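PDB 4PFI: TRAP dicarboxylate transporter-DctP subunit from Marinobacter aquaeolei, which probably captures a small organic acid, perhaps a dicarboxylate, in the periplasm and delivers it to a TRAP-type membrane transporter. Local coordinates for residues Q55-R58 with E59-A63; A315-P318 with A319-R322; Q273-E276 with E277-L281. One frame throughout, in Å; residues are numbered along the deposited sequence.

Contact 1: Q55-R58 with E59-A63; sequences QQFR and EQVEA
Val61 sets its CG2 methyl over one face of the Phe57 ring, one helical turn away, and the two side chains point the same way. Val61 CG2 stands 4.0 Å from the centroid of the Phe57 ring and 16° off the ring normal, which identifies a CH-pi contact, although it lies toward the rim with Phe57 CZ 3.9 Å from Val61 CG2. Phe57 gets there with CG anti to the backbone N (chi1 177°), while CG2 of Val61 lies beside its own backbone N. On another side of the helix Arg58 and Glu62 also run side by side, but their meeting is not a salt bridge: Arg58 CG approaches Glu62 OE2 at 3.6 Å, whereas Arg58 NE stays 5.2 Å from Glu62 OE1. The carboxylate is instead engaged through OE2 by the backbone N of Val71. Backbone bonds from Val61 N to Phe57 O and from Glu62 N to Arg58 O (both 3.0 Å) fix this i to i+4 spacing. Val61 and the aliphatic part of Arg58 meet strand 70-74, while Phe57 turns to Phe40, edge-to-face, and to helix 263-296. A helix lodged like this is the crossover of a beta-alpha-beta unit, here strand 37-41, helix 49-65, strand 70-74.

Contact 2: A315-P318 with A319-R322; sequences ASLP and ARQR
Arg320 leaves the backbone with CG anti to its carbonyl carbon (chi1 -72°) and then runs extended as far as NE, a course that carries it back past Leu317 toward Ser316. The OG of Ser316 faces the same water that Arg320 reaches. The setting is a helix-to-helix junction: helix 306-316 gives way to helix 318-339, with Pro318 in the first turn of the latter. Proline suits this position because its nitrogen carries no hydrogen to donate, and in the first turn the backbone N has no carbonyl of its own helix one turn back to bond to. The backbone bonds record the change. Ala319 N donates to Ser316 O at 3.2 Å and Arg320 N to Leu317 O at 2.7 Å, both i to i+3 and both with the donor 39° out of the carbonyl plane. Regular i to i+4 bonding is seen at Arg322 N to Pro318 O, 3.2 Å and nearly straight at 174°. Leu317 CD2 lies over one face of the Arg320 guanidinium, 4.0 Å above its plane but displaced toward the rim. Beyond it, Arg320 NH2 is hydrogen-bonded to His117 O, which ties the junction to a neighbouring loop, and Ala319 packs on Leu116 of that loop. Ser316 OG also bonds to Arg313 O, one turn back in its own helix. One water bridges Ser316 and Arg320 across the junction: it donates to Ser316 OG at 3.1 Å and accepts from Arg320 NE at 3.0 Å.

Contact 3: Q273-E276 with E277-L281; sequences QLSE and EAWTL
The indole of Trp279 meets the preceding turn by its edge: Ser275 O and Glu276 CA lie at the rim, near the ring plane. The closest approach is from CD1, 3.0 Å from Ser275 O; NE1 is farther from that oxygen, at 3.8 Å. With CG beside the backbone N (chi1 -76°) and chi2 at 91°, the five-membered ring turns this edge back toward the carbonyl. The rest of the indole packs on helix 124-132, against Ala127, Arg128 and Leu131, and on Pro156 of strand 149-164. Ala278 sits on the sheet-facing side, its CB 3.1 Å from Leu274 O and its N bonded to that oxygen at 2.9 Å, while the methyl meets Val155 and Pro156. Leu274 turns to helix 49-65, where it meets Tyr53 and Phe57. Backbone bonding slackens at Trp279 and Thr280, whose N atoms make weak bonds: Trp279 N to Ser275 O at 3.4 Å, Thr280 N to Glu276 O at 3.5 Å. Ser275 OG is hydrogen-bonded to Glu132 OE2 of helix 124-132. Contact between the segments is thus backbone bonding and carbon-to-oxygen packing, with no side-chain hydrogen bond or salt bridge across it, which implies that the specific attachments of this turn of helix 263-296 are made outward, to its neighbours.

In the fold
Contacts 1 and 3 belong to one packed region: helices 49-65 and 263-296 meet where Leu274 lies against Phe57 and Gln56, with the contact centres about 14 Å apart. Contact 2 stands on the opposite side of the chain's centre, about 41 Å from contact 1 and about 30 Å from contact 3 between centres. All three are partly buried. Contact 3 lies deepest, with four buried and three exposed residues among eight that touch; contact 1 has two and one of eight, contact 2 two and three of seven. Chemistry follows place. Mid-helix contacts 1 and 3 have apolar faces turned inward, whereas the 315-318 with 319-322 junction relies on i to i+3 backbone bonds and a bridging water.

Contact 1: Q55-R58 with E59-A63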
loop_
_atom_site.group_PDB
_atom_site.type_symbol
_atom_site.label_atom_id
_atom_site.label_comp_id
_atom_site.label_asym_id
_atom_site.label_seq_id
_atom_site.Cartn_x
_atom_site.Cartn_y
_atom_site.Cartn_z
ATOM N N GLN A 55 -5.583 15.511 4.320
ATOM C CA GLN A 55 -6.478 16.640 4.534
ATOM C C GLN A 55 -7.160 16.540 5.888
ATOM O O GLN A 55 -7.302 17.523 6.587
ATOM C CB GLN A 55 -7.553 16.684 3.476
ATOM C CG GLN A 55 -7.149 17.351 2.216
ATOM C CD GLN A 55 -8.172 17.095 1.121
ATOM O OE1 GLN A 55 -7.830 16.646 0.025
ATOM N NE2 GLN A 55 -9.445 17.334 1.430
ATOM N N GLN A 56 -7.610 15.343 6.229
ATOM C CA GLN A 56 -8.226 15.099 7.514
ATOM C C GLN A 56 -7.228 15.277 8.659
ATOM O O GLN A 56 -7.592 15.763 9.736
ATOM C CB GLN A 56 -8.773 13.684 7.561
ATOM C CG GLN A 56 -9.928 13.452 6.627
ATOM C CD GLN A 56 -11.203 14.002 7.212
ATOM O OE1 GLN A 56 -11.684 15.053 6.784
ATOM N NE2 GLN A 56 -11.742 13.317 8.230
ATOM N N PHE A 57 -5.984 14.864 8.434
ATOM C CA PHE A 57 -4.938 15.008 9.444
ATOM C C PHE A 57 -4.662 16.493 9.690
ATOM O O PHE A 57 -4.465 16.914 10.829
ATOM C CB PHE A 57 -3.654 14.313 8.996
ATOM C CG PHE A 57 -2.496 14.472 9.947
ATOM C CD1 PHE A 57 -2.376 13.649 11.062
ATOM C CD2 PHE A 57 -1.511 15.412 9.709
ATOM C CE1 PHE A 57 -1.300 13.768 11.931
ATOM C CE2 PHE A 57 -0.424 15.546 10.573
ATOM C CZ PHE A 57 -0.317 14.728 11.688
ATOM N N ARG A 58 -4.682 17.277 8.611
ATOM C CA ARG A 58 -4.456 18.713 8.697
ATOM C C ARG A 58 -5.559 19.380 9.481
ATOM O O ARG A 58 -5.280 20.101 10.432
ATOM C CB ARG A 58 -4.357 19.352 7.299
ATOM C CG ARG A 58 -4.167 20.878 7.298
ATOM C CD ARG A 58 -4.022 21.430 5.900
ATOM N NE ARG A 58 -5.183 21.049 5.106
ATOM C CZ ARG A 58 -5.194 20.955 3.776
ATOM N NH1 ARG A 58 -4.100 21.240 3.075
ATOM N NH2 ARG A 58 -6.308 20.582 3.140
ATOM N N GLU A 59 -6.809 19.147 9.075
ATOM C CA GLU A 59 -7.954 19.816 9.700
ATOM C C GLU A 59 -8.006 19.525 11.190
ATOM O O GLU A 59 -8.265 20.415 11.991
ATOM C CB GLU A 59 -9.267 19.388 9.053
ATOM C CG GLU A 59 -9.508 20.076 7.742
ATOM C CD GLU A 59 -10.601 19.419 6.909
ATOM O OE1 GLU A 59 -10.831 18.196 7.064
ATOM O OE2 GLU A 59 -11.232 20.127 6.084
ATOM N N GLN A 60 -7.733 18.274 11.542
ATOM C CA GLN A 60 -7.797 17.808 12.921
ATOM C C GLN A 60 -6.682 18.410 13.763
ATOM O O GLN A 60 -6.927 18.934 14.845
ATOM C CB GLN A 60 -7.688 16.282 12.978
ATOM C CG GLN A 60 -7.899 15.681 14.373
ATOM C CD GLN A 60 -9.305 15.909 14.898
ATOM O OE1 GLN A 60 -10.191 16.306 14.141
ATOM N NE2 GLN A 60 -9.524 15.650 16.195
ATOM N N VAL A 61 -5.454 18.309 13.284
ATOM C CA VAL A 61 -4.326 18.828 14.040
ATOM C C VAL A 61 -4.391 20.360 14.254
ATOM O O VAL A 61 -4.024 20.853 15.315
ATOM C CB VAL A 61 -2.994 18.412 13.403
ATOM C CG1 VAL A 61 -1.868 19.295 13.870
ATOM C CG2 VAL A 61 -2.714 16.968 13.759
ATOM N N GLU A 62 -4.878 21.099 13.265
ATOM C CA GLU A 62 -4.974 22.550 13.372
ATOM C C GLU A 62 -6.043 22.939 14.403
ATOM O O GLU A 62 -5.842 23.852 15.213
ATOM C CB GLU A 62 -5.255 23.161 11.989
ATOM C CG GLU A 62 -4.059 22.978 11.006
ATOM C CD GLU A 62 -4.211 23.708 9.667
ATOM O OE1 GLU A 62 -5.346 24.077 9.287
ATOM O OE2 GLU A 62 -3.182 23.900 8.979
ATOM N N ALA A 63 -7.156 22.212 14.408
ATOM C CA ALA A 63 -8.232 22.476 15.359
ATOM C C ALA A 63 -7.866 22.093 16.813
ATOM O O ALA A 63 -8.279 22.769 17.744
ATOM C CB ALA A 63 -9.506 21.766 14.917
#

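Contact 2: A315-P318 with A319-R322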
loop_
_atom_site.group_PDB
_atom_site.type_symbol
_atom_site.label_atom_id
_atom_site.label_comp_id
_atom_site.label_asym_id
_atom_site.label_seq_id
_atom_site.Cartn_x
_atom_site.Cartn_y
_atom_site.Cartn_z
ATOM N N ALA A 315 -1.112 -22.017 -4.077
ATOM C CA ALA A 315 0.015 -21.778 -4.975
ATOM C C ALA A 315 0.859 -20.559 -4.585
ATOM O O ALA A 315 1.958 -20.371 -5.109
ATOM C CB ALA A 315 -0.475 -21.671 -6.427
ATOM N N SER A 316 0.390 -19.778 -3.615
ATOM C CA SER A 316 1.093 -18.564 -3.159
ATOM C C SER A 316 2.170 -18.814 -2.114
ATOM O O SER A 316 2.938 -17.910 -1.778
ATOM C CB SER A 316 0.090 -17.609 -2.518
ATOM O OG SER A 316 -0.365 -18.170 -1.272
ATOM N N LEU A 317 2.205 -20.013 -1.563
ATOM C CA LEU A 317 3.020 -20.273 -0.370
ATOM C C LEU A 317 4.520 -19.932 -0.522
ATOM O O LEU A 317 5.104 -19.327 0.366
ATOM C CB LEU A 317 2.817 -21.713 0.094
ATOM C CG LEU A 317 1.367 -21.958 0.553
ATOM C CD1 LEU A 317 1.125 -23.423 0.871
ATOM C CD2 LEU A 317 1.003 -21.077 1.766
ATOM N N PRO A 318 5.120 -20.252 -1.671
ATOM C CA PRO A 318 6.546 -19.989 -1.917
ATOM C C PRO A 318 6.989 -18.536 -1.733
ATOM O O PRO A 318 8.166 -18.328 -1.448
ATOM C CB PRO A 318 6.739 -20.406 -3.384
ATOM C CG PRO A 318 5.672 -21.407 -3.638
ATOM C CD PRO A 318 4.492 -20.970 -2.794
ATOM N N ALA A 319 6.109 -17.552 -1.899
ATOM C CA ALA A 319 6.491 -16.181 -1.558
ATOM C C ALA A 319 6.759 -16.014 -0.048
ATOM O O ALA A 319 7.526 -15.146 0.354
ATOM C CB ALA A 319 5.454 -15.199 -2.017
ATOM N N ARG A 320 6.133 -16.854 0.780
ATOM C CA ARG A 320 6.361 -16.810 2.225
ATOM C C ARG A 320 7.768 -17.289 2.539
ATOM O O ARG A 320 8.465 -16.704 3.361
ATOM C CB ARG A 320 5.304 -17.630 2.982
ATOM C CG ARG A 320 3.976 -16.920 2.956
ATOM C CD ARG A 320 2.833 -17.686 3.572
ATOM N NE ARG A 320 1.556 -17.102 3.163
ATOM C CZ ARG A 320 0.388 -17.339 3.754
ATOM N NH1 ARG A 320 0.313 -18.150 4.805
ATOM N NH2 ARG A 320 -0.713 -16.746 3.288
ATOM N N GLN A 321 8.183 -18.338 1.835
ATOM C CA GLN A 321 9.519 -18.894 1.984
ATOM C C GLN A 321 10.568 -17.838 1.629
ATOM O O GLN A 321 11.450 -17.552 2.420
ATOM C CB GLN A 321 9.657 -20.123 1.086
ATOM C CG GLN A 321 11.030 -20.791 1.109
ATOM C CD GLN A 321 11.140 -21.913 0.091
ATOM O OE1 GLN A 321 10.290 -22.807 0.037
ATOM N NE2 GLN A 321 12.172 -21.857 -0.744
ATOM N N ARG A 322 10.444 -17.242 0.442
ATOM C CA ARG A 322 11.371 -16.194 -0.007
ATOM C C ARG A 322 11.386 -15.030 0.992
ATOM O O ARG A 322 12.423 -14.431 1.247
ATOM C CB ARG A 322 10.993 -15.698 -1.413
ATOM C CG ARG A 322 11.725 -14.416 -1.878
ATOM C CD ARG A 322 13.250 -14.595 -2.055
ATOM N NE ARG A 322 13.607 -15.873 -2.687
ATOM C CZ ARG A 322 13.515 -16.133 -3.997
ATOM N NH1 ARG A 322 13.065 -15.209 -4.846
ATOM N NH2 ARG A 322 13.867 -17.333 -4.466
HETATM O O HOH W 1 1.236 -16.044 0.364
#

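Contact 3: Q273-E276 with E277-L281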
loop_
_atom_site.group_PDB
_atom_site.type_symbol
_atom_site.label_atom_id
_atom_site.label_comp_id
_atom_site.label_asym_id
_atom_site.label_seq_id
_atom_site.Cartn_x
_atom_site.Cartn_y
_atom_site.Cartn_z
ATOM N N GLN A 273 -6.968 7.878 15.426
ATOM C CA GLN A 273 -8.353 8.119 15.040
ATOM C C GLN A 273 -8.547 7.854 13.562
ATOM O O GLN A 273 -9.532 7.253 13.143
ATOM C CB GLN A 273 -8.731 9.578 15.292
ATOM C CG GLN A 273 -9.253 9.885 16.697
ATOM C CD GLN A 273 -10.008 11.206 16.759
ATOM O OE1 GLN A 273 -10.489 11.705 15.734
ATOM N NE2 GLN A 273 -10.116 11.778 17.954
ATOM N N LEU A 274 -7.599 8.330 12.768
ATOM C CA LEU A 274 -7.748 8.330 11.331
ATOM C C LEU A 274 -7.615 6.926 10.768
ATOM O O LEU A 274 -7.874 6.703 9.591
ATOM C CB LEU A 274 -6.715 9.261 10.703
ATOM C CG LEU A 274 -6.955 10.749 10.994
ATOM C CD1 LEU A 274 -5.968 11.604 10.207
ATOM C CD2 LEU A 274 -8.397 11.134 10.679
ATOM N N SER A 275 -7.210 5.978 11.607
ATOM C CA SER A 275 -7.100 4.592 11.176
ATOM C C SER A 275 -8.456 4.091 10.671
ATOM O O SER A 275 -8.560 3.535 9.573
ATOM C CB SER A 275 -6.633 3.711 12.331
ATOM O OG SER A 275 -7.105 2.384 12.168
ATOM N N GLU A 276 -9.487 4.325 11.481
ATOM C CA GLU A 276 -10.833 3.819 11.241
ATOM C C GLU A 276 -11.489 4.541 10.075
ATOM O O GLU A 276 -12.146 3.925 9.221
ATOM C CB GLU A 276 -11.668 4.012 12.509
ATOM C CG GLU A 276 -13.091 3.489 12.450
ATOM C CD GLU A 276 -13.798 3.563 13.810
ATOM O OE1 GLU A 276 -15.046 3.669 13.812
ATOM O OE2 GLU A 276 -13.118 3.519 14.871
ATOM N N GLU A 277 -11.329 5.858 10.052
ATOM C CA GLU A 277 -11.859 6.670 8.964
ATOM C C GLU A 277 -11.162 6.302 7.650
ATOM O O GLU A 277 -11.752 6.372 6.584
ATOM C CB GLU A 277 -11.656 8.153 9.288
ATOM C CG GLU A 277 -11.943 9.108 8.137
ATOM C CD GLU A 277 -13.411 9.503 8.021
ATOM O OE1 GLU A 277 -14.212 9.146 8.920
ATOM O OE2 GLU A 277 -13.760 10.185 7.025
ATOM N N ALA A 278 -9.896 5.909 7.732
ATOM C CA ALA A 278 -9.151 5.531 6.540
ATOM C C ALA A 278 -9.786 4.304 5.876
ATOM O O ALA A 278 -9.829 4.223 4.669
ATOM C CB ALA A 278 -7.699 5.254 6.883
ATOM N N TRP A 279 -10.269 3.354 6.672
ATOM C CA TRP A 279 -10.918 2.186 6.109
ATOM C C TRP A 279 -12.158 2.607 5.344
ATOM O O TRP A 279 -12.494 2.025 4.319
ATOM C CB TRP A 279 -11.253 1.162 7.179
ATOM C CG TRP A 279 -10.025 0.430 7.591
ATOM C CD1 TRP A 279 -9.163 0.769 8.609
ATOM C CD2 TRP A 279 -9.495 -0.761 7.001
ATOM N NE1 TRP A 279 -8.136 -0.133 8.670
ATOM C CE2 TRP A 279 -8.314 -1.083 7.699
ATOM C CE3 TRP A 279 -9.905 -1.591 5.956
ATOM C CZ2 TRP A 279 -7.543 -2.200 7.390
ATOM C CZ3 TRP A 279 -9.125 -2.701 5.640
ATOM C CH2 TRP A 279 -7.965 -2.995 6.355
ATOM N N THR A 280 -12.803 3.663 5.814
ATOM C CA THR A 280 -14.024 4.118 5.178
ATOM C C THR A 280 -13.737 4.986 3.957
ATOM O O THR A 280 -14.452 4.916 2.975
ATOM C CB THR A 280 -14.909 4.883 6.166
ATOM O OG1 THR A 280 -15.324 3.991 7.215
ATOM C CG2 THR A 280 -16.140 5.473 5.446
ATOM N N LEU A 281 -12.690 5.797 4.015
ATOM C CA LEU A 281 -12.333 6.644 2.886
ATOM C C LEU A 281 -11.931 5.784 1.702
ATOM O O LEU A 281 -12.303 6.064 0.559
ATOM C CB LEU A 281 -11.159 7.540 3.251
ATOM C CG LEU A 281 -11.502 8.755 4.115
ATOM C CD1 LEU A 281 -10.233 9.342 4.725
ATOM C CD2 LEU A 281 -12.248 9.805 3.282
#